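Local coordinates for protein 1,3-alpha-isomaltosidase (Kribbella flavida DSM 17836, PDB 5X3I) that hydrolyses the alpha-1,3-glucosidic linkages of the cyclic tetrasaccharide cyclobis-(1-6)-alpha-nigerosyl to yield isomaltose, in the intracellular breakdown of this starch-derived sugar, at residues V43-A47 and V139-W144; T243-T247 and D490-L495; L46-P50 and Q111-L115; Y428-W433 and H475-L481. The protein carries 1 engineered substitution. All blocks are in the same frame, centred on the assembly; numbering follows the deposited sequence.

Contact 1. Residues V43-A47 and V139-W144; sequences VLPLA and VSPAVW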
loop_
_atom_site.group_PDB
_atom_site.type_symbol
_atom_site.label_atom_id
_atom_site.label_comp_id
_atom_site.label_asym_id
_atom_site.label_seq_id
_atom_site.Cartn_x
_atom_site.Cartn_y
_atom_site.Cartn_z
ATOM N N VAL A 43 4.903 14.352 21.493
ATOM C CA VAL A 43 5.404 15.581 20.923
ATOM C C VAL A 43 4.508 16.741 21.338
ATOM O O VAL A 43 4.995 17.819 21.644
ATOM C CB VAL A 43 5.485 15.493 19.394
ATOM C CG1 VAL A 43 6.027 16.779 18.821
ATOM C CG2 VAL A 43 6.356 14.316 18.984
ATOM N N LEU A 44 3.200 16.501 21.364
ATOM C CA LEU A 44 2.229 17.507 21.786
ATOM C C LEU A 44 1.419 17.010 22.986
ATOM O O LEU A 44 0.350 16.439 22.828
ATOM C CB LEU A 44 1.292 17.868 20.632
ATOM C CG LEU A 44 0.228 18.937 20.899
ATOM C CD1 LEU A 44 0.876 20.255 21.230
ATOM C CD2 LEU A 44 -0.697 19.084 19.695
ATOM N N PRO A 45 1.935 17.227 24.200
ATOM C CA PRO A 45 1.252 16.742 25.403
ATOM C C PRO A 45 0.008 17.553 25.711
ATOM O O PRO A 45 -0.025 18.743 25.410
ATOM C CB PRO A 45 2.298 16.926 26.509
ATOM C CG PRO A 45 3.569 17.283 25.807
ATOM C CD PRO A 45 3.181 17.927 24.528
ATOM N N LEU A 46 -1.005 16.918 26.284
ATOM C CA LEU A 46 -2.144 17.659 26.807
ATOM C C LEU A 46 -1.714 18.385 28.072
ATOM O O LEU A 46 -0.827 17.918 28.783
ATOM C CB LEU A 46 -3.322 16.732 27.100
ATOM C CG LEU A 46 -3.905 15.979 25.903
ATOM C CD1 LEU A 46 -5.112 15.158 26.318
ATOM C CD2 LEU A 46 -4.277 16.950 24.809
ATOM N N ALA A 47 -2.320 19.533 28.340
ATOM C CA ALA A 47 -2.115 20.201 29.620
ATOM C C ALA A 47 -2.467 19.234 30.738
ATOM O O ALA A 47 -3.533 18.628 30.727
ATOM C CB ALA A 47 -2.954 21.466 29.713
ATOM N N VAL A 139 8.088 23.638 24.376
ATOM C CA VAL A 139 6.881 22.852 24.212
ATOM C C VAL A 139 5.710 23.536 24.918
ATOM O O VAL A 139 5.822 23.963 26.065
ATOM C CB VAL A 139 7.075 21.422 24.737
ATOM C CG1 VAL A 139 7.532 21.431 26.190
ATOM C CG2 VAL A 139 5.809 20.604 24.551
ATOM N N SER A 140 4.610 23.682 24.190
ATOM C CA SER A 140 3.387 24.283 24.694
ATOM C C SER A 140 2.272 23.252 24.797
ATOM O O SER A 140 1.910 22.637 23.796
ATOM C CB SER A 140 2.948 25.433 23.790
ATOM O OG SER A 140 3.993 26.365 23.596
ATOM N N PRO A 141 1.719 23.060 26.001
ATOM C CA PRO A 141 0.637 22.098 26.235
ATOM C C PRO A 141 -0.641 22.462 25.489
ATOM O O PRO A 141 -0.900 23.636 25.260
ATOM C CB PRO A 141 0.420 22.176 27.746
ATOM C CG PRO A 141 0.857 23.549 28.108
ATOM C CD PRO A 141 2.019 23.853 27.205
ATOM N N ALA A 142 -1.426 21.459 25.119
ATOM C CA ALA A 142 -2.638 21.689 24.344
ATOM C C ALA A 142 -3.878 21.201 25.073
ATOM O O ALA A 142 -3.795 20.367 25.966
ATOM C CB ALA A 142 -2.535 21.014 22.980
ATOM N N VAL A 143 -5.031 21.729 24.687
ATOM C CA VAL A 143 -6.289 21.323 25.289
ATOM C C VAL A 143 -7.399 21.175 24.261
ATOM O O VAL A 143 -7.422 21.870 23.248
ATOM C CB VAL A 143 -6.768 22.333 26.365
ATOM C CG1 VAL A 143 -5.742 22.474 27.484
ATOM C CG2 VAL A 143 -7.081 23.678 25.734
ATOM N N TRP A 144 -8.335 20.285 24.557
ATOM C CA TRP A 144 -9.527 20.113 23.750
ATOM C C TRP A 144 -10.640 21.042 24.217
ATOM O O TRP A 144 -10.989 21.063 25.392
ATOM C CB TRP A 144 -10.011 18.667 23.807
ATOM C CG TRP A 144 -9.167 17.694 23.044
ATOM C CD1 TRP A 144 -8.268 16.816 23.559
ATOM C CD2 TRP A 144 -9.156 17.495 21.623
ATOM N NE1 TRP A 144 -7.699 16.074 22.552
ATOM C CE2 TRP A 144 -8.225 16.475 21.352
ATOM C CE3 TRP A 144 -9.845 18.080 20.556
ATOM C CZ2 TRP A 144 -7.963 16.026 20.057
ATOM C CZ3 TRP A 144 -9.581 17.640 19.275
ATOM C CH2 TRP A 144 -8.646 16.620 19.035
#
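A single beta bridge pairs Leu46 with Ala142, joining a loop of the N-terminal region to the stretch at strand 143-145, an edge strand of a six-stranded antiparallel sheet. The bonding pattern is that of a parallel bridge: Ala142 uses both its N and its O, and they reach the residues before and after Leu46. Ala142 N donates to Pro45 O at 3.1 Å, and Ala142 O accepts from Ala47 N at 2.9 Å. Two CA-H...O contacts fill in around these bonds, the shorter from Leu46 CA to Ala142 O at 3.3 Å.

Apolar side chains close in around the bridge. Leu44 has its CG anti to the backbone N (chi1 -179°), which carries CD1 across to the methyl of Ala142 at 3.9 Å; both residues also pack on Leu165 of strand 159-167. Further back, the Pro45 ring brings CD against Val139 CG2 at 3.8 Å, the two side chains crossing at a slant. At the far end Leu46 CD2 approaches Trp144 CD1 at 4.2 Å, beside an indole that also makes a cation-pi contact with Arg175. The exposed flank is finished by the Ala47 methyl, which sits between two partners, with CB 3.7 Å from Val143 CG1 and 4.0 Å from Pro141 CB.

Contact 2. Residues T243-T247 and D490-L495; sequences TSRRT and DEGNNL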
loop_
_atom_site.group_PDB
_atom_site.type_symbol
_atom_site.label_atom_id
_atom_site.label_comp_id
_atom_site.label_asym_id
_atom_site.label_seq_id
_atom_site.Cartn_x
_atom_site.Cartn_y
_atom_site.Cartn_z
ATOM N N THR A 243 -8.859 15.793 3.155
ATOM C CA THR A 243 -7.526 16.160 3.574
ATOM C C THR A 243 -6.596 15.037 3.149
ATOM O O THR A 243 -7.024 13.887 3.071
ATOM C CB THR A 243 -7.451 16.359 5.101
ATOM O OG1 THR A 243 -6.139 16.776 5.472
ATOM C CG2 THR A 243 -7.788 15.074 5.822
ATOM N N SER A 244 -5.326 15.351 2.936
ATOM C CA SER A 244 -4.295 14.326 2.892
ATOM C C SER A 244 -3.506 14.259 4.211
ATOM O O SER A 244 -2.552 13.504 4.324
ATOM C CB SER A 244 -3.368 14.523 1.697
ATOM O OG SER A 244 -2.848 15.824 1.626
ATOM N N ARG A 245 -3.886 15.076 5.191
ATOM C CA ARG A 245 -3.273 14.987 6.518
ATOM C C ARG A 245 -3.777 13.743 7.244
ATOM O O ARG A 245 -4.779 13.168 6.868
ATOM C CB ARG A 245 -3.549 16.251 7.350
ATOM C CG ARG A 245 -2.875 17.491 6.799
ATOM C CD ARG A 245 -2.986 18.715 7.711
ATOM N NE ARG A 245 -2.354 19.855 7.062
ATOM C CZ ARG A 245 -2.982 20.684 6.240
ATOM N NH1 ARG A 245 -4.274 20.530 5.995
ATOM N NH2 ARG A 245 -2.321 21.679 5.680
ATOM N N ARG A 246 -3.055 13.317 8.273
ATOM C CA ARG A 246 -3.452 12.168 9.071
ATOM C C ARG A 246 -4.847 12.355 9.676
ATOM O O ARG A 246 -5.229 13.462 10.064
ATOM C CB ARG A 246 -2.412 11.915 10.168
ATOM C CG ARG A 246 -2.516 10.562 10.871
ATOM C CD ARG A 246 -1.204 10.212 11.582
ATOM N NE ARG A 246 -1.211 8.880 12.174
ATOM C CZ ARG A 246 -0.184 8.349 12.831
ATOM N NH1 ARG A 246 0.941 9.043 12.985
ATOM N NH2 ARG A 246 -0.279 7.126 13.336
ATOM N N THR A 247 -5.603 11.263 9.720
ATOM C CA THR A 247 -6.904 11.209 10.378
ATOM C C THR A 247 -7.010 9.940 11.208
ATOM O O THR A 247 -6.385 8.932 10.872
ATOM C CB THR A 247 -8.073 11.220 9.377
ATOM O OG1 THR A 247 -7.936 10.111 8.473
ATOM C CG2 THR A 247 -8.121 12.521 8.599
ATOM N N ASP A 490 3.222 17.267 6.276
ATOM C CA ASP A 490 2.036 16.789 6.970
ATOM C C ASP A 490 0.887 16.571 5.995
ATOM O O ASP A 490 0.051 15.712 6.210
ATOM C CB ASP A 490 1.619 17.752 8.098
ATOM C CG ASP A 490 1.180 19.113 7.595
ATOM O OD1 ASP A 490 1.792 19.669 6.663
ATOM O OD2 ASP A 490 0.214 19.644 8.153
ATOM N N GLU A 491 0.813 17.418 4.977
ATOM C CA GLU A 491 -0.075 17.239 3.835
ATOM C C GLU A 491 0.441 16.358 2.680
ATOM O O GLU A 491 -0.305 15.582 2.095
ATOM C CB GLU A 491 -0.438 18.616 3.285
ATOM C CG GLU A 491 -1.693 18.628 2.471
ATOM C CD GLU A 491 -2.251 20.026 2.278
ATOM O OE1 GLU A 491 -1.469 20.988 2.158
ATOM O OE2 GLU A 491 -3.484 20.145 2.247
ATOM N N GLY A 492 1.710 16.524 2.322
ATOM C CA GLY A 492 2.228 15.973 1.082
ATOM C C GLY A 492 2.658 14.518 1.137
ATOM O O GLY A 492 2.622 13.824 0.126
ATOM N N ASN A 493 3.066 14.057 2.315
ATOM C CA ASN A 493 3.643 12.727 2.447
ATOM C C ASN A 493 2.679 11.612 2.074
ATOM O O ASN A 493 3.084 10.632 1.468
ATOM C CB ASN A 493 4.165 12.513 3.872
ATOM C CG ASN A 493 5.341 13.413 4.190
ATOM O OD1 ASN A 493 5.856 14.093 3.315
ATOM N ND2 ASN A 493 5.762 13.427 5.448
ATOM N N ASN A 494 1.411 11.763 2.440
ATOM C CA ASN A 494 0.401 10.795 2.062
ATOM C C ASN A 494 0.096 10.835 0.557
ATOM O O ASN A 494 -0.335 9.841 -0.010
ATOM C CB ASN A 494 -0.900 11.012 2.850
ATOM C CG ASN A 494 -0.828 10.482 4.276
ATOM O OD1 ASN A 494 -0.101 9.539 4.570
ATOM N ND2 ASN A 494 -1.614 11.078 5.161
ATOM N N LEU A 495 0.304 11.987 -0.070
ATOM C CA LEU A 495 0.032 12.135 -1.494
ATOM C C LEU A 495 1.145 11.560 -2.376
ATOM O O LEU A 495 0.905 11.275 -3.546
ATOM C CB LEU A 495 -0.182 13.603 -1.864
ATOM C CG LEU A 495 -1.437 14.303 -1.332
ATOM C CD1 LEU A 495 -1.474 15.738 -1.819
ATOM C CD2 LEU A 495 -2.701 13.572 -1.756
HETATM O O HOH W 1 0.486 13.631 4.450
HETATM O O HOH W 2 -4.930 18.368 3.097
HETATM O O HOH W 3 -3.807 17.798 -0.011
HETATM O O HOH W 4 0.331 21.901 5.857
HETATM O O HOH W 5 -0.680 14.657 8.804
#
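Asp490 begins the contact by bringing its carboxylate alongside Arg245, the two side chains pointing the same way. Arg245 NE donates to Asp490 OD2 at 2.8 Å in a salt bridge; the oxygen lies in the guanidinium plane, but the N-H meets it from above the carboxylate plane. Water 4 joins the same pair a second time, accepting from Arg245 NH2 and donating to Asp490 OD1, helping to fix the turn of the guanidinium. The backbone O of Asp490 also accepts from water 5, which in turn accepts from Arg246 N.

Glu491 comes next, its carboxylate over one face of the same guanidinium. Glu491 OE1 is 3.7 Å from Arg245 NH2, a long salt bridge of charge alone. Glu491 O accepts from Ser244 OG at 2.6 Å. Here the loop between strands 237-241 and 247-252, in the galactose mutarotase-like domain, docks on helix 489-492 of the TIM-barrel domain. Thr243 shapes that loop with an ST turn, its OG1 accepting from Arg245 N.

Asn494 donates through ND2 to Ser244 O at 2.7 Å, close to its own amide plane, while its OD1 accepts from Val207 N. Last, Leu495 CG rests 3.6 Å from Ser244 CB.

Contact 3. Residues L46-P50 and Q111-L115; sequences LAGEP and QTPPL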
loop_
_atom_site.group_PDB
_atom_site.type_symbol
_atom_site.label_atom_id
_atom_site.label_comp_id
_atom_site.label_asym_id
_atom_site.label_seq_id
_atom_site.Cartn_x
_atom_site.Cartn_y
_atom_site.Cartn_z
ATOM N N LEU A 46 -1.005 16.918 26.284
ATOM C CA LEU A 46 -2.144 17.659 26.807
ATOM C C LEU A 46 -1.714 18.385 28.072
ATOM O O LEU A 46 -0.827 17.918 28.783
ATOM C CB LEU A 46 -3.322 16.732 27.100
ATOM C CG LEU A 46 -3.905 15.979 25.903
ATOM C CD1 LEU A 46 -5.112 15.158 26.318
ATOM C CD2 LEU A 46 -4.277 16.950 24.809
ATOM N N ALA A 47 -2.320 19.533 28.340
ATOM C CA ALA A 47 -2.115 20.201 29.620
ATOM C C ALA A 47 -2.467 19.234 30.738
ATOM O O ALA A 47 -3.533 18.628 30.727
ATOM C CB ALA A 47 -2.954 21.466 29.713
ATOM N N GLY A 48 -1.556 19.061 31.685
ATOM C CA GLY A 48 -1.780 18.128 32.771
ATOM C C GLY A 48 -1.029 16.825 32.597
ATOM O O GLY A 48 -0.828 16.090 33.557
ATOM N N GLU A 49 -0.612 16.541 31.367
ATOM C CA GLU A 49 0.161 15.345 31.072
ATOM C C GLU A 49 1.633 15.582 31.330
ATOM O O GLU A 49 2.152 16.652 31.032
ATOM C CB GLU A 49 -0.026 14.909 29.616
ATOM C CG GLU A 49 -1.314 14.172 29.315
ATOM C CD GLU A 49 -1.320 13.573 27.915
ATOM O OE1 GLU A 49 -2.059 12.590 27.698
ATOM O OE2 GLU A 49 -0.590 14.084 27.036
ATOM N N PRO A 50 2.314 14.579 31.888
ATOM C CA PRO A 50 3.771 14.622 31.958
ATOM C C PRO A 50 4.347 14.392 30.568
ATOM O O PRO A 50 3.627 13.940 29.680
ATOM C CB PRO A 50 4.109 13.472 32.902
ATOM C CG PRO A 50 2.997 12.502 32.691
ATOM C CD PRO A 50 1.769 13.333 32.451
ATOM N N GLN A 111 11.297 11.677 32.959
ATOM C CA GLN A 111 9.915 12.129 32.893
ATOM C C GLN A 111 9.745 13.423 33.681
ATOM O O GLN A 111 10.103 13.500 34.855
ATOM C CB GLN A 111 8.968 11.056 33.421
ATOM C CG GLN A 111 7.549 11.544 33.624
ATOM C CD GLN A 111 6.577 10.411 33.876
ATOM O OE1 GLN A 111 6.816 9.276 33.474
ATOM N NE2 GLN A 111 5.476 10.712 34.547
ATOM N N THR A 112 9.209 14.443 33.020
ATOM C CA THR A 112 9.027 15.758 33.620
ATOM C C THR A 112 7.772 15.819 34.485
ATOM O O THR A 112 6.936 14.918 34.426
ATOM C CB THR A 112 8.920 16.855 32.545
ATOM O OG1 THR A 112 7.623 16.798 31.942
ATOM C CG2 THR A 112 9.999 16.688 31.492
ATOM N N PRO A 113 7.651 16.872 35.314
ATOM C CA PRO A 113 6.370 17.157 35.964
ATOM C C PRO A 113 5.307 17.482 34.926
ATOM O O PRO A 113 5.668 17.904 33.833
ATOM C CB PRO A 113 6.677 18.384 36.830
ATOM C CG PRO A 113 8.134 18.341 37.050
ATOM C CD PRO A 113 8.721 17.758 35.806
ATOM N N PRO A 114 4.022 17.292 35.262
ATOM C CA PRO A 114 2.907 17.569 34.350
ATOM C C PRO A 114 2.997 18.960 33.746
ATOM O O PRO A 114 3.424 19.877 34.441
ATOM C CB PRO A 114 1.684 17.448 35.257
ATOM C CG PRO A 114 2.101 16.469 36.293
ATOM C CD PRO A 114 3.555 16.742 36.547
ATOM N N LEU A 115 2.613 19.120 32.480
ATOM C CA LEU A 115 2.727 20.425 31.836
ATOM C C LEU A 115 1.573 21.321 32.235
ATOM O O LEU A 115 0.421 21.016 31.939
ATOM C CB LEU A 115 2.742 20.280 30.313
ATOM C CG LEU A 115 4.073 20.202 29.574
ATOM C CD1 LEU A 115 4.803 21.526 29.646
ATOM C CD2 LEU A 115 4.927 19.082 30.131
#
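With CG anti to the backbone N (chi1 169°) and the chain extended beyond it, Gln111 lies alongside the ring of Pro50, and its NE2 comes within 3.5 Å of Pro50 CB. On the facing segment the decisive torsions are those of Gly48, whose positive phi of 102°, a value glycine readily takes, puts it at the third position of a type II beta turn from Leu46 to Glu49.

The turn closes through Glu49 N to Leu46 O, and the Glu49 side chain folds back over it, OE2 accepting from Leu46 N at 3.0 Å. Gly48 N faces across the contact and donates to Leu115 O at 2.8 Å. The return bond runs from Leu115 N to Glu49 O at 2.9 Å. Between the two, Pro114 sets its CB 3.3 Å from Gly48 O.

The segments run nearly antiparallel and join the loops before strands 52-56 and 119-127 in the N-terminal domain. Thr112 OG1 donates to Pro113 O and accepts from Val51 N, tying the proline-rich run to the residue just before strand 52-56. Pro50, Pro113 and Pro114 have no amide hydrogen to give, and the two backbone donors across the contact are Gly48 N and Leu115 N; Pro50 and Pro114 contribute ring contacts instead.

Contact 4. Residues Y428-W433 and H475-L481; sequences YRNRGW and HAWGHDL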
loop_
_atom_site.group_PDB
_atom_site.type_symbol
_atom_site.label_atom_id
_atom_site.label_comp_id
_atom_site.label_asym_id
_atom_site.label_seq_id
_atom_site.Cartn_x
_atom_site.Cartn_y
_atom_site.Cartn_z
ATOM N N TYR A 428 15.866 15.929 1.633
ATOM C CA TYR A 428 15.413 14.861 2.518
ATOM C C TYR A 428 16.170 13.569 2.250
ATOM O O TYR A 428 16.393 13.213 1.104
ATOM C CB TYR A 428 13.917 14.623 2.346
ATOM C CG TYR A 428 13.406 13.438 3.121
ATOM C CD1 TYR A 428 13.276 13.496 4.502
ATOM C CD2 TYR A 428 13.055 12.260 2.476
ATOM C CE1 TYR A 428 12.809 12.424 5.213
ATOM C CE2 TYR A 428 12.591 11.181 3.180
ATOM C CZ TYR A 428 12.467 11.266 4.552
ATOM O OH TYR A 428 12.003 10.193 5.262
ATOM N N ARG A 429 16.553 12.861 3.289
ATOM C CA ARG A 429 17.176 11.572 3.208
ATOM C C ARG A 429 16.343 10.459 3.811
ATOM O O ARG A 429 15.887 10.536 4.903
ATOM C CB ARG A 429 18.527 11.570 3.873
ATOM C CG ARG A 429 19.384 12.773 3.625
ATOM C CD ARG A 429 19.937 12.846 2.255
ATOM N NE ARG A 429 21.024 11.916 2.054
ATOM C CZ ARG A 429 22.299 12.227 2.179
ATOM N NH1 ARG A 429 22.607 13.427 2.542
ATOM N NH2 ARG A 429 23.248 11.354 1.966
ATOM N N ASN A 430 16.163 9.423 3.041
ATOM C CA ASN A 430 15.410 8.266 3.439
ATOM C C ASN A 430 15.800 7.814 4.839
ATOM O O ASN A 430 16.904 7.483 5.103
ATOM C CB ASN A 430 15.547 7.128 2.434
ATOM C CG ASN A 430 14.533 6.023 2.646
ATOM O OD1 ASN A 430 13.461 6.231 3.083
ATOM N ND2 ASN A 430 14.895 4.872 2.269
ATOM N N ARG A 431 14.841 7.935 5.724
ATOM C CA ARG A 431 15.033 7.863 7.157
ATOM C C ARG A 431 14.650 6.476 7.405
ATOM O O ARG A 431 14.334 6.146 8.487
ATOM C CB ARG A 431 14.058 8.771 7.917
ATOM C CG ARG A 431 14.560 10.154 8.216
ATOM C CD ARG A 431 13.513 11.192 7.963
ATOM N NE ARG A 431 12.808 11.686 9.128
ATOM C CZ ARG A 431 12.675 12.986 9.401
ATOM N NH1 ARG A 431 13.221 13.902 8.613
ATOM N NH2 ARG A 431 12.001 13.401 10.463
ATOM N N GLY A 432 14.695 5.692 6.340
ATOM C CA GLY A 432 14.159 4.377 6.293
ATOM C C GLY A 432 15.276 3.525 6.689
ATOM O O GLY A 432 16.361 4.023 6.914
ATOM N N TRP A 433 14.971 2.231 6.790
ATOM C CA TRP A 433 15.940 1.193 7.105
ATOM C C TRP A 433 16.682 0.519 5.950
ATOM O O TRP A 433 17.854 0.181 6.135
ATOM C CB TRP A 433 15.368 0.161 8.046
ATOM C CG TRP A 433 15.676 0.596 9.322
ATOM C CD1 TRP A 433 16.861 0.466 9.971
ATOM C CD2 TRP A 433 14.863 1.428 10.118
ATOM N NE1 TRP A 433 16.799 1.095 11.173
ATOM C CE2 TRP A 433 15.572 1.690 11.292
ATOM C CE3 TRP A 433 13.565 1.921 9.987
ATOM C CZ2 TRP A 433 15.032 2.441 12.316
ATOM C CZ3 TRP A 433 13.044 2.664 10.998
ATOM C CH2 TRP A 433 13.771 2.924 12.139
ATOM N N HIS A 475 8.134 6.508 1.855
ATOM C CA HIS A 475 9.393 6.826 2.521
ATOM C C HIS A 475 9.456 8.197 3.189
ATOM O O HIS A 475 10.392 8.460 3.928
ATOM C CB HIS A 475 10.549 6.728 1.518
ATOM C CG HIS A 475 10.392 5.617 0.525
ATOM N ND1 HIS A 475 10.578 4.291 0.852
ATOM C CD2 HIS A 475 10.035 5.631 -0.781
ATOM C CE1 HIS A 475 10.359 3.540 -0.213
ATOM N NE2 HIS A 475 10.029 4.332 -1.218
ATOM N N ALA A 476 8.496 9.074 2.913
ATOM C CA ALA A 476 8.647 10.432 3.399
ATOM C C ALA A 476 8.139 10.530 4.829
ATOM O O ALA A 476 6.951 10.420 5.076
ATOM C CB ALA A 476 7.890 11.414 2.511
ATOM N N TRP A 477 9.053 10.792 5.751
ATOM C CA TRP A 477 8.681 11.072 7.129
ATOM C C TRP A 477 9.184 12.448 7.516
ATOM O O TRP A 477 10.383 12.682 7.562
ATOM C CB TRP A 477 9.261 10.031 8.090
ATOM C CG TRP A 477 8.714 8.651 7.965
ATOM C CD1 TRP A 477 7.610 8.252 7.269
ATOM C CD2 TRP A 477 9.259 7.472 8.558
ATOM N NE1 TRP A 477 7.435 6.900 7.393
ATOM C CE2 TRP A 477 8.434 6.397 8.184
ATOM C CE3 TRP A 477 10.366 7.221 9.377
ATOM C CZ2 TRP A 477 8.685 5.092 8.595
ATOM C CZ3 TRP A 477 10.608 5.925 9.787
ATOM C CH2 TRP A 477 9.772 4.879 9.400
ATOM N N GLY A 478 8.254 13.376 7.676
ATOM C CA GLY A 478 8.380 14.495 8.581
ATOM C C GLY A 478 7.253 15.469 8.303
ATOM O O GLY A 478 6.832 15.631 7.156
ATOM N N HIS A 479 6.895 16.255 9.303
ATOM C CA HIS A 479 5.729 17.105 9.192
ATOM C C HIS A 479 6.079 18.358 8.422
ATOM O O HIS A 479 5.228 18.970 7.815
ATOM C CB HIS A 479 5.187 17.469 10.581
ATOM C CG HIS A 479 6.110 18.345 11.367
ATOM N ND1 HIS A 479 7.302 17.893 11.887
ATOM C CD2 HIS A 479 6.027 19.653 11.704
ATOM C CE1 HIS A 479 7.907 18.879 12.523
ATOM N NE2 HIS A 479 7.153 19.959 12.428
ATOM N N ASP A 480 7.333 18.770 8.543
ATOM C CA ASP A 480 7.839 19.998 7.941
ATOM C C ASP A 480 8.581 19.831 6.611
ATOM O O ASP A 480 9.266 20.752 6.186
ATOM C CB ASP A 480 8.716 20.755 8.934
ATOM C CG ASP A 480 9.827 19.918 9.473
ATOM O OD1 ASP A 480 9.909 18.729 9.113
ATOM O OD2 ASP A 480 10.612 20.453 10.269
ATOM N N LEU A 481 8.556 18.639 6.023
ATOM C CA LEU A 481 9.148 18.453 4.689
ATOM C C LEU A 481 8.526 19.439 3.697
ATOM O O LEU A 481 7.407 19.881 3.890
ATOM C CB LEU A 481 8.956 17.018 4.192
ATOM C CG LEU A 481 9.586 15.886 5.003
ATOM C CD1 LEU A 481 9.464 14.558 4.265
ATOM C CD2 LEU A 481 11.041 16.188 5.289
HETATM O O HOH W 6 11.261 6.355 5.662
HETATM O O HOH W 7 11.528 4.153 3.773
HETATM O O HOH W 8 11.086 16.731 10.305
#
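Tyr428 OH donates to the backbone O of His475 at 2.7 Å, with the hydroxyl in the carbonyl plane. The torsion responsible is chi1 of 174°, which swings the ring away from the backbone N and out over the other segment. One face of that ring receives Leu481 CD1, 4.1 Å from the centroid in a CH-pi contact, while the other methyl, Leu481 CD2, reaches Tyr428 CD1 at 3.6 Å. Arg431 comes in at the edge of the ring, and its guanidinium has Trp477 O over the centre of one face. That carbonyl is 3.0 Å from Arg431 CZ, but the angles to the three nitrogens are poor, so the attraction is probably electrostatic; Arg431 NE bonds instead to Ile29 O.

Asn430 OD1 packs against His475 CB at 3.3 Å, with its amide nearly perpendicular (84°) to the imidazole. Water 7 lies in the plane of the imidazole, 3.1 Å from His475 ND1, and donates to Asn430 OD1.

Both segments belong to the long loops of the TIM barrel, 475-481 being the excursion that follows barrel strand 467-470. His475 comes directly after Glu474, assigned to the active site by similarity, so the tyrosine bond probably helps to position the backbone next to that site.

Farther out, Asn430 ND2 donates to Phe435 O, which helps to set the rotation of the amide. The Trp477 indole meets the ring of His31 from the N-terminal region. A type I turn from Gly478 to Leu481 brings the leucine back to the tyrosine.

How the contacts relate
Contacts 1 and 3 share Leu46 and Ala47, so one loop pairs with two partners; their centres are 9 Å apart, and Pro141 CB touches Leu115 CB at 3.9 Å. Contacts 2 and 4 form a second cluster, centres 14 Å apart, tied by probable hydrogen bonds from Asn493 ND2 to Gly478 O and from Asp490 N to His479 O, each 3.0 Å. This cluster borders the active site: the His475 side chain is about 4 Å from that of Glu474 and about 7 Å from that of Ala471, the engineered alanine at the inferred nucleophile position. Contact 1 lies well apart, about 21 Å from contact 2 centre to centre.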